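Local coordinates for protein carboxylesterase (Est-2) (Archaeoglobus fulgidus, PDB 5FRD) that probably hydrolyses carboxylic esters as a thermophilic alpha/beta-hydrolase and binds coenzyme A close to its active site, at residues V5-D10 against L76-G81; K13-K18 against A48-N53; V24-S29 against V84-S89. All coordinates share one frame; numbering follows the deposited sequence. Where two conformers were deposited one is given.

Contact 1: residues V5-D10 against L76-G81; sequences VFIDVD and LKKTVG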
loop_
_atom_site.group_PDB
_atom_site.type_symbol
_atom_site.label_atom_id
_atom_site.label_comp_id
_atom_site.label_asym_id
_atom_site.label_seq_id
_atom_site.Cartn_x
_atom_site.Cartn_y
_atom_site.Cartn_z
ATOM N N VAL A 5 -16.423 -2.679 8.505
ATOM C CA VAL A 5 -17.566 -3.024 7.638
ATOM C C VAL A 5 -17.222 -4.227 6.818
ATOM O O VAL A 5 -16.058 -4.626 6.702
ATOM C CB VAL A 5 -17.992 -1.871 6.729
ATOM C CG1 VAL A 5 -18.444 -0.682 7.559
ATOM C CG2 VAL A 5 -16.871 -1.473 5.776
ATOM N N PHE A 6 -18.255 -4.813 6.218
ATOM C CA PHE A 6 -18.103 -5.992 5.372
ATOM C C PHE A 6 -18.913 -5.786 4.116
ATOM O O PHE A 6 -20.030 -5.291 4.188
ATOM C CB PHE A 6 -18.584 -7.239 6.118
ATOM C CG PHE A 6 -17.751 -7.570 7.326
ATOM C CD1 PHE A 6 -18.027 -6.998 8.554
ATOM C CD2 PHE A 6 -16.656 -8.411 7.199
ATOM C CE1 PHE A 6 -17.220 -7.285 9.664
ATOM C CE2 PHE A 6 -15.864 -8.704 8.312
ATOM C CZ PHE A 6 -16.153 -8.130 9.517
ATOM N N ILE A 7 -18.350 -6.225 3.009
ATOM C CA ILE A 7 -18.998 -6.255 1.689
ATOM C C ILE A 7 -18.747 -7.620 1.081
ATOM O O ILE A 7 -17.988 -8.447 1.600
ATOM C CB ILE A 7 -18.460 -5.142 0.755
ATOM C CG1 ILE A 7 -17.000 -5.359 0.396
ATOM C CG2 ILE A 7 -18.712 -3.784 1.379
ATOM C CD1 ILE A 7 -16.486 -4.408 -0.647
ATOM N N ASP A 8 -19.417 -7.876 -0.047
ATOM C CA ASP A 8 -19.234 -9.120 -0.787
ATOM C C ASP A 8 -18.725 -8.802 -2.175
ATOM O O ASP A 8 -19.289 -7.946 -2.855
ATOM C CB ASP A 8 -20.560 -9.870 -0.902
ATOM C CG ASP A 8 -20.393 -11.198 -1.630
ATOM O OD1 ASP A 8 -19.921 -12.158 -0.994
ATOM O OD2 ASP A 8 -20.696 -11.252 -2.847
ATOM N N VAL A 9 -17.652 -9.472 -2.576
ATOM C CA VAL A 9 -17.145 -9.401 -3.930
ATOM C C VAL A 9 -17.168 -10.811 -4.540
ATOM O O VAL A 9 -16.321 -11.631 -4.231
ATOM C CB VAL A 9 -15.719 -8.805 -4.001
ATOM C CG1 VAL A 9 -15.188 -8.804 -5.426
ATOM C CG2 VAL A 9 -15.728 -7.392 -3.419
ATOM N N ASP A 10 -18.159 -11.047 -5.426
ATOM C CA ASP A 10 -18.333 -12.361 -6.084
ATOM C C ASP A 10 -18.323 -13.536 -5.113
ATOM O O ASP A 10 -17.722 -14.573 -5.377
ATOM C CB ASP A 10 -17.227 -12.578 -7.120
ATOM C CG ASP A 10 -17.178 -11.488 -8.156
ATOM O OD1 ASP A 10 -18.194 -10.786 -8.343
ATOM O OD2 ASP A 10 -16.106 -11.337 -8.778
ATOM N N LEU A 76 -13.575 -0.680 -3.872
ATOM C CA LEU A 76 -13.607 0.745 -4.006
ATOM C C LEU A 76 -14.951 1.186 -4.593
ATOM O O LEU A 76 -15.620 2.047 -4.059
ATOM C CB LEU A 76 -12.408 1.210 -4.852
ATOM C CG LEU A 76 -12.115 2.680 -4.966
ATOM C CD1 LEU A 76 -10.710 2.904 -5.501
ATOM C CD2 LEU A 76 -13.131 3.447 -5.810
ATOM N N LYS A 77 -15.337 0.551 -5.688
ATOM C CA LYS A 77 -16.609 0.890 -6.328
ATOM C C LYS A 77 -17.787 0.781 -5.356
ATOM O O LYS A 77 -18.676 1.634 -5.364
ATOM C CB LYS A 77 -16.851 -0.016 -7.535
ATOM C CG LYS A 77 -15.984 0.290 -8.731
ATOM C CD LYS A 77 -16.111 -0.818 -9.775
ATOM C CE LYS A 77 -15.207 -0.579 -10.967
ATOM N NZ LYS A 77 -15.292 -1.693 -11.953
ATOM N N LYS A 78 -17.777 -0.242 -4.494
ATOM C CA LYS A 78 -18.890 -0.519 -3.560
ATOM C C LYS A 78 -18.897 0.350 -2.314
ATOM O O LYS A 78 -19.878 0.362 -1.572
ATOM C CB LYS A 78 -18.876 -1.993 -3.135
ATOM C CG LYS A 78 -19.297 -2.958 -4.247
ATOM C CD LYS A 78 -19.043 -4.411 -3.852
ATOM C CE LYS A 78 -19.163 -5.370 -5.023
ATOM N NZ LYS A 78 -20.559 -5.470 -5.520
ATOM N N THR A 79 -17.789 1.056 -2.046
ATOM C CA THR A 79 -17.691 1.853 -0.840
ATOM C C THR A 79 -17.698 3.341 -1.119
ATOM O O THR A 79 -18.528 4.072 -0.592
ATOM C CB THR A 79 -16.436 1.456 -0.012
ATOM O OG1 THR A 79 -15.280 1.510 -0.843
ATOM C CG2 THR A 79 -16.585 0.089 0.589
ATOM N N VAL A 80 -16.773 3.803 -1.950
ATOM C CA VAL A 80 -16.608 5.232 -2.261
ATOM C C VAL A 80 -16.867 5.614 -3.716
ATOM O O VAL A 80 -17.034 6.798 -3.993
ATOM C CB VAL A 80 -15.223 5.754 -1.802
ATOM C CG1 VAL A 80 -15.190 5.820 -0.271
ATOM C CG2 VAL A 80 -14.102 4.896 -2.314
ATOM N N GLY A 81 -16.928 4.654 -4.627
ATOM C CA GLY A 81 -17.239 4.932 -6.028
ATOM C C GLY A 81 -16.025 5.323 -6.820
ATOM O O GLY A 81 -15.672 4.629 -7.763
HETATM O O HOH W 1 -21.882 -6.904 -3.409
#

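Contact 2: residues K13-K18 against A48-N53; sequences KVSLLK and AIDLPN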
loop_
_atom_site.group_PDB
_atom_site.type_symbol
_atom_site.label_atom_id
_atom_site.label_comp_id
_atom_site.label_asym_id
_atom_site.label_seq_id
_atom_site.Cartn_x
_atom_site.Cartn_y
_atom_site.Cartn_z
ATOM N N LYS A 13 -16.156 -12.580 1.039
ATOM C CA LYS A 13 -16.365 -11.560 2.071
ATOM C C LYS A 13 -15.090 -10.723 2.173
ATOM O O LYS A 13 -14.006 -11.275 2.400
ATOM C CB LYS A 13 -16.716 -12.178 3.416
ATOM C CG LYS A 13 -16.844 -11.162 4.557
ATOM C CD LYS A 13 -17.406 -11.763 5.851
ATOM C CE LYS A 13 -16.527 -12.751 6.592
ATOM N NZ LYS A 13 -15.068 -12.486 6.476
ATOM N N VAL A 14 -15.269 -9.417 2.019
ATOM C CA VAL A 14 -14.169 -8.447 2.144
ATOM C C VAL A 14 -14.508 -7.518 3.295
ATOM O O VAL A 14 -15.548 -6.880 3.310
ATOM C CB VAL A 14 -13.945 -7.665 0.848
ATOM C CG1 VAL A 14 -12.879 -6.580 1.030
ATOM C CG2 VAL A 14 -13.513 -8.613 -0.282
ATOM N N SER A 15 -13.576 -7.406 4.255
ATOM C CA SER A 15 -13.696 -6.451 5.340
ATOM C C SER A 15 -12.905 -5.193 5.029
ATOM O O SER A 15 -11.875 -5.267 4.351
ATOM C CB SER A 15 -13.193 -7.060 6.628
ATOM O OG SER A 15 -13.577 -6.242 7.740
ATOM N N LEU A 16 -13.413 -4.083 5.505
ATOM C CA LEU A 16 -12.703 -2.797 5.438
ATOM C C LEU A 16 -12.804 -2.094 6.767
ATOM O O LEU A 16 -13.769 -2.255 7.498
ATOM C CB LEU A 16 -13.224 -1.894 4.323
ATOM C CG LEU A 16 -13.241 -2.501 2.908
ATOM C CD1 LEU A 16 -14.607 -3.112 2.563
ATOM C CD2 LEU A 16 -12.890 -1.479 1.857
ATOM N N LEU A 17 -11.825 -1.232 7.041
ATOM C CA LEU A 17 -11.929 -0.263 8.123
ATOM C C LEU A 17 -12.281 1.063 7.512
ATOM O O LEU A 17 -11.783 1.427 6.440
ATOM C CB LEU A 17 -10.627 -0.145 8.904
ATOM C CG LEU A 17 -10.225 -1.351 9.707
ATOM C CD1 LEU A 17 -8.879 -1.082 10.368
ATOM C CD2 LEU A 17 -11.269 -1.730 10.742
ATOM N N LYS A 18 -13.105 1.849 8.189
ATOM C CA LYS A 18 -13.458 3.171 7.702
ATOM C C LYS A 18 -13.440 4.203 8.807
ATOM O O LYS A 18 -13.790 3.933 9.944
ATOM C CB LYS A 18 -14.812 3.235 7.036
ATOM C CG LYS A 18 -15.947 2.860 7.945
ATOM C CD LYS A 18 -17.291 2.932 7.226
ATOM C CE LYS A 18 -17.838 4.345 7.169
ATOM N NZ LYS A 18 -19.127 4.371 6.409
ATOM N N ALA A 48 -10.050 1.579 4.240
ATOM C CA ALA A 48 -8.883 0.725 4.036
ATOM C C ALA A 48 -9.321 -0.716 3.898
ATOM O O ALA A 48 -10.005 -1.240 4.772
ATOM C CB ALA A 48 -7.891 0.855 5.190
ATOM N N ILE A 49 -8.935 -1.341 2.797
ATOM C CA ILE A 49 -9.311 -2.728 2.561
ATOM C C ILE A 49 -8.482 -3.717 3.364
ATOM O O ILE A 49 -7.284 -3.517 3.550
ATOM C CB ILE A 49 -9.229 -3.025 1.063
ATOM C CG1 ILE A 49 -9.895 -4.360 0.714
ATOM C CG2 ILE A 49 -7.800 -2.979 0.547
ATOM C CD1 ILE A 49 -10.011 -4.628 -0.792
ATOM N N ASP A 50 -9.084 -4.815 3.823
ATOM C CA ASP A 50 -8.327 -6.036 4.133
ATOM C C ASP A 50 -8.320 -6.872 2.854
ATOM O O ASP A 50 -9.386 -7.360 2.453
ATOM C CB ASP A 50 -9.013 -6.881 5.232
ATOM C CG ASP A 50 -8.833 -6.378 6.637
ATOM O OD1 ASP A 50 -7.814 -5.737 6.955
ATOM O OD2 ASP A 50 -9.689 -6.773 7.501
ATOM N N LEU A 51 -7.217 -6.973 2.132
ATOM C CA LEU A 51 -7.228 -7.831 0.953
ATOM C C LEU A 51 -7.617 -9.242 1.354
ATOM O O LEU A 51 -7.316 -9.686 2.467
ATOM C CB LEU A 51 -5.855 -7.842 0.265
ATOM C CG LEU A 51 -5.418 -6.562 -0.435
ATOM C CD1 LEU A 51 -3.962 -6.644 -0.841
ATOM C CD2 LEU A 51 -6.300 -6.208 -1.619
ATOM N N PRO A 52 -8.298 -9.966 0.454
ATOM C CA PRO A 52 -8.520 -11.385 0.760
ATOM C C PRO A 52 -7.219 -12.048 1.203
ATOM O O PRO A 52 -6.125 -11.643 0.774
ATOM C CB PRO A 52 -9.024 -11.946 -0.566
ATOM C CG PRO A 52 -9.703 -10.781 -1.206
ATOM C CD PRO A 52 -8.843 -9.585 -0.850
ATOM N N ASN A 53 -7.345 -13.003 2.112
ATOM C CA ASN A 53 -6.219 -13.659 2.795
ATOM C C ASN A 53 -5.588 -12.881 3.926
ATOM O O ASN A 53 -4.626 -13.358 4.528
ATOM C CB ASN A 53 -5.137 -14.139 1.820
ATOM C CG ASN A 53 -5.718 -14.977 0.699
ATOM O OD1 ASN A 53 -6.414 -15.942 0.972
ATOM N ND2 ASN A 53 -5.516 -14.572 -0.530
#

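Contact 3: residues V24-S29 against V84-S89; sequences VFYIHS and VVVGHS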
loop_
_atom_site.group_PDB
_atom_site.type_symbol
_atom_site.label_atom_id
_atom_site.label_comp_id
_atom_site.label_asym_id
_atom_site.label_seq_id
_atom_site.Cartn_x
_atom_site.Cartn_y
_atom_site.Cartn_z
ATOM N N VAL A 24 -11.041 8.442 -0.228
ATOM C CA VAL A 24 -9.669 7.955 -0.072
ATOM C C VAL A 24 -9.776 6.462 0.212
ATOM O O VAL A 24 -10.590 6.053 1.047
ATOM C CB VAL A 24 -8.901 8.674 1.062
ATOM C CG1 VAL A 24 -7.436 8.227 1.080
ATOM C CG2 VAL A 24 -8.956 10.170 0.888
ATOM N N PHE A 25 -8.980 5.674 -0.507
ATOM C CA PHE A 25 -9.012 4.227 -0.445
ATOM C C PHE A 25 -7.592 3.689 -0.283
ATOM O O PHE A 25 -6.746 3.907 -1.170
ATOM C CB PHE A 25 -9.672 3.666 -1.723
ATOM C CG PHE A 25 -10.012 2.201 -1.635
ATOM C CD1 PHE A 25 -11.234 1.776 -1.120
ATOM C CD2 PHE A 25 -9.119 1.255 -2.072
ATOM C CE1 PHE A 25 -11.524 0.427 -1.048
ATOM C CE2 PHE A 25 -9.436 -0.095 -2.000
ATOM C CZ PHE A 25 -10.641 -0.475 -1.491
ATOM N N TYR A 26 -7.327 2.998 0.839
ATOM C CA TYR A 26 -5.981 2.580 1.183
ATOM C C TYR A 26 -5.792 1.094 0.981
ATOM O O TYR A 26 -6.659 0.308 1.382
ATOM C CB TYR A 26 -5.672 2.873 2.661
ATOM C CG TYR A 26 -5.924 4.272 3.152
ATOM C CD1 TYR A 26 -7.166 4.645 3.601
ATOM C CD2 TYR A 26 -4.907 5.222 3.227
ATOM C CE1 TYR A 26 -7.417 5.903 4.111
ATOM C CE2 TYR A 26 -5.166 6.501 3.693
ATOM C CZ TYR A 26 -6.412 6.843 4.127
ATOM O OH TYR A 26 -6.653 8.123 4.618
ATOM N N ILE A 27 -4.625 0.714 0.466
ATOM C CA ILE A 27 -4.280 -0.674 0.180
ATOM C C ILE A 27 -2.928 -1.005 0.855
ATOM O O ILE A 27 -1.884 -0.435 0.510
ATOM C CB ILE A 27 -4.171 -0.978 -1.332
ATOM C CG1 ILE A 27 -5.382 -0.397 -2.069
ATOM C CG2 ILE A 27 -4.083 -2.480 -1.518
ATOM C CD1 ILE A 27 -5.341 -0.588 -3.563
ATOM N N HIS A 28 -2.998 -1.923 1.810
ATOM C CA HIS A 28 -1.871 -2.359 2.636
ATOM C C HIS A 28 -0.841 -3.200 1.906
ATOM O O HIS A 28 -1.036 -3.629 0.766
ATOM C CB HIS A 28 -2.377 -3.132 3.855
ATOM C CG HIS A 28 -3.061 -4.413 3.520
ATOM N ND1 HIS A 28 -2.381 -5.563 3.188
ATOM C CD2 HIS A 28 -4.379 -4.721 3.449
ATOM C CE1 HIS A 28 -3.253 -6.529 2.945
ATOM N NE2 HIS A 28 -4.471 -6.033 3.054
ATOM N N SER A 29 0.259 -3.488 2.611
ATOM C CA SER A 29 1.386 -4.245 2.113
ATOM C C SER A 29 1.364 -5.720 2.486
ATOM O O SER A 29 0.425 -6.221 3.120
ATOM C CB SER A 29 2.676 -3.545 2.610
ATOM O OG SER A 29 2.663 -3.451 3.995
ATOM N N VAL A 84 -9.095 8.802 -4.272
ATOM C CA VAL A 84 -7.650 8.829 -4.250
ATOM C C VAL A 84 -7.208 7.458 -3.724
ATOM O O VAL A 84 -7.607 7.086 -2.619
ATOM C CB VAL A 84 -7.174 9.966 -3.363
ATOM C CG1 VAL A 84 -5.650 9.950 -3.239
ATOM C CG2 VAL A 84 -7.662 11.305 -3.900
ATOM N N VAL A 85 -6.403 6.750 -4.485
ATOM C CA VAL A 85 -5.971 5.415 -4.111
ATOM C C VAL A 85 -4.571 5.476 -3.542
ATOM O O VAL A 85 -3.652 5.963 -4.227
ATOM C CB VAL A 85 -6.007 4.466 -5.299
ATOM C CG1 VAL A 85 -5.537 3.076 -4.911
ATOM C CG2 VAL A 85 -7.420 4.395 -5.891
ATOM N N VAL A 86 -4.421 5.030 -2.307
ATOM C CA VAL A 86 -3.153 5.105 -1.540
ATOM C C VAL A 86 -2.670 3.670 -1.357
ATOM O O VAL A 86 -3.345 2.876 -0.708
ATOM C CB VAL A 86 -3.390 5.753 -0.180
ATOM C CG1 VAL A 86 -2.076 5.858 0.597
ATOM C CG2 VAL A 86 -4.056 7.106 -0.297
ATOM N N GLY A 87 -1.527 3.323 -1.920
ATOM C CA GLY A 87 -0.978 1.977 -1.829
ATOM C C GLY A 87 0.417 1.922 -1.283
ATOM O O GLY A 87 1.263 2.676 -1.752
ATOM N N HIS A 88 0.657 1.013 -0.357
ATOM C CA HIS A 88 1.957 0.791 0.252
ATOM C C HIS A 88 2.557 -0.510 -0.232
ATOM O O HIS A 88 1.965 -1.568 -0.046
ATOM C CB HIS A 88 1.847 0.767 1.748
ATOM C CG HIS A 88 3.147 0.542 2.436
ATOM N ND1 HIS A 88 3.324 -0.405 3.412
ATOM C CD2 HIS A 88 4.336 1.150 2.280
ATOM C CE1 HIS A 88 4.582 -0.372 3.829
ATOM N NE2 HIS A 88 5.214 0.576 3.174
ATOM N N SER A 89 3.753 -0.446 -0.828
ATOM C CA SER A 89 4.552 -1.622 -1.214
ATOM C C SER A 89 3.780 -2.582 -2.139
ATOM O O SER A 89 3.426 -2.131 -3.225
ATOM C CB SER A 89 5.164 -2.265 0.030
ATOM O OG SER A 89 6.362 -2.982 -0.323
#

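Contact 1: residues V5-D10 against L76-G81
Ile-7 and Lys-78 bring the two backbones nearest each other, with Ile-7 CA 7.8 Å from Lys-78 CA. This is strand-on-helix packing at the margin of an alpha/beta-hydrolase sheet: strand 3-9, an outermost strand of the sheet, meets the late part of helix 65-79. Side chains and one water link the two segments. Ile-7 CG1 sits between its backbone N and carbonyl carbon (chi1 66°), and the extended branch reaches Lys-78, with CD1 4.1 Å from Lys-78 CD. The other branch, CG2, approaches Thr-79 CG2 at 4.5 Å. Lys-78 has two conformers; in one, its chain runs past Asp-8 and bends at its last torsion (chi4 -68°). Its CE lies 3.4 Å from Asp-8 O and 4.3 Å from Val-9 CG2. A water donates to Asp-8 O at 2.8 Å and accepts from Lys-78 NZ at 2.9 Å. The Asp-8 carboxylate does not pair with this lysine; its OD2 bonds to Gly-11 N. Val-9 packs on earlier turns of the helix, on Tyr-71 and Ser-75. Where the helix runs out, Leu-76 O accepts from Thr-79 N, Val-80 N and Gly-81 N, the last at 3.0 Å.

Contact 2: residues K13-K18 against A48-N53
Asp-50 OD2 lies 3.6 Å from Ser-15 CB and is gripped by two groups outside the segments: Arg-4 NH1 in a salt bridge and Gln-56 N in a hydrogen bond. Ala-34 N bonds to the other oxygen, OD1. Three bonds therefore fix the rotation of this buried carboxylate. Arg-4 NH1 also bonds to Ser-15 OG, which ties both side chains to one guanidinium group. The backbones form an antiparallel ladder. Ala-48 N donates to Leu-17 O at 2.8 Å, nearly straight at 170°, and Leu-17 N returns a bond to Ala-48 O at 2.9 Å. Asp-50 N donates to Ser-15 O, also at 2.9 Å. Leu-16 and Ile-49 form the non-hydrogen-bonded pair, where Leu-16 CA comes 3.2 Å from Ala-48 O in a CA-H...O contact. Their side chains share one sheet face, with Leu-16 CD2 4.1 Å from Ile-49 CB. Ile-49 CG1 points opposite its backbone N (chi1 -168°) and meets Val-14 CG1 at 3.7 Å. Leu-17 and Ala-48 occupy the other face. The pairing joins the antiparallel strand 12-18 to the parallel body of the alpha/beta-hydrolase sheet. Strand 3-9 flanks it on one side and strand 24-27 on the other. Ser-75 of helix 65-79 packs on Val-14 and Ile-49, and Phe-25 on Leu-16 and Ile-49.

Contact 3: residues V24-S29 against V84-S89
Phe-25 O accepts from Val-86 N at 2.8 Å and 175°, and Val-86 O in turn accepts from Ile-27 N at 2.8 Å. Phe-25 N to Val-84 O and His-88 N to Ile-27 O complete a parallel ladder. CA-H...O contacts run beside these bonds, as from Tyr-26 CA to Val-86 O at 3.3 Å. Side chains pack on both faces. On one, Val-86 CG2 meets Val-24 CG1 at 3.8 Å. Val-86 CB lies 3.8 Å from Tyr-26 CD2, the two side chains pointing the same way, while Val-24 CG1 sits over the rim of one tyrosine ring face. On the other face Ile-27 CD1 meets Val-85 CG1 at 3.9 Å. At the C-terminal end of strand 83-88, His-88 CG lies opposite its backbone N (chi1 180°), which brings ND1 to 3.2 Å from Ser-29 OG. Ser-89 CB sits over the centre of the imidazole. Ser-29 OG is held by Gln-36 OE1, and His-88 NE2 bonds to His-228 O. With an alanine here in place of His-88, the His-228 carbonyl would probably lose this bond and a gap would open beside Ser-29. Ser-89 turns with positive phi (56°) just before helix 90-101, consistent with the nucleophile elbow of an alpha/beta-hydrolase. It is probably the nucleophile of a triad with His-228 and Asp-200, so His-88 may help to place the triad histidine. Strand 24-27 lies between strands 47-49 and 83-88, and strand 106-112 follows 83-88. Helix 65-79 packs on Phe-25 and Val-85, and helix 38-43 on Tyr-26.

Overall arrangement
All three contacts reach one mixed sheet, from its margin toward its middle; contact 1 adds a helix. The centres of contacts 1 and 2 are 9 Å apart, those of contacts 2 and 3 12 Å, and those of contacts 1 and 3 15 Å. Strands 3-9 and 12-18 pair directly, with a probable bond from Ile-7 N to Val-14 O. Contact 2 joins contact 3 where Ile-49 N meets Tyr-26 O and Leu-51 N meets His-28 NE2. Leu-76 of contact 1 packs on Phe-25 and Val-85 of contact 3. Contact 3 alone reaches the coenzyme A site: the Ser-89 side chain is about 4 Å from the bound ligand and about 5 Å from that of Cys-172, which binds it.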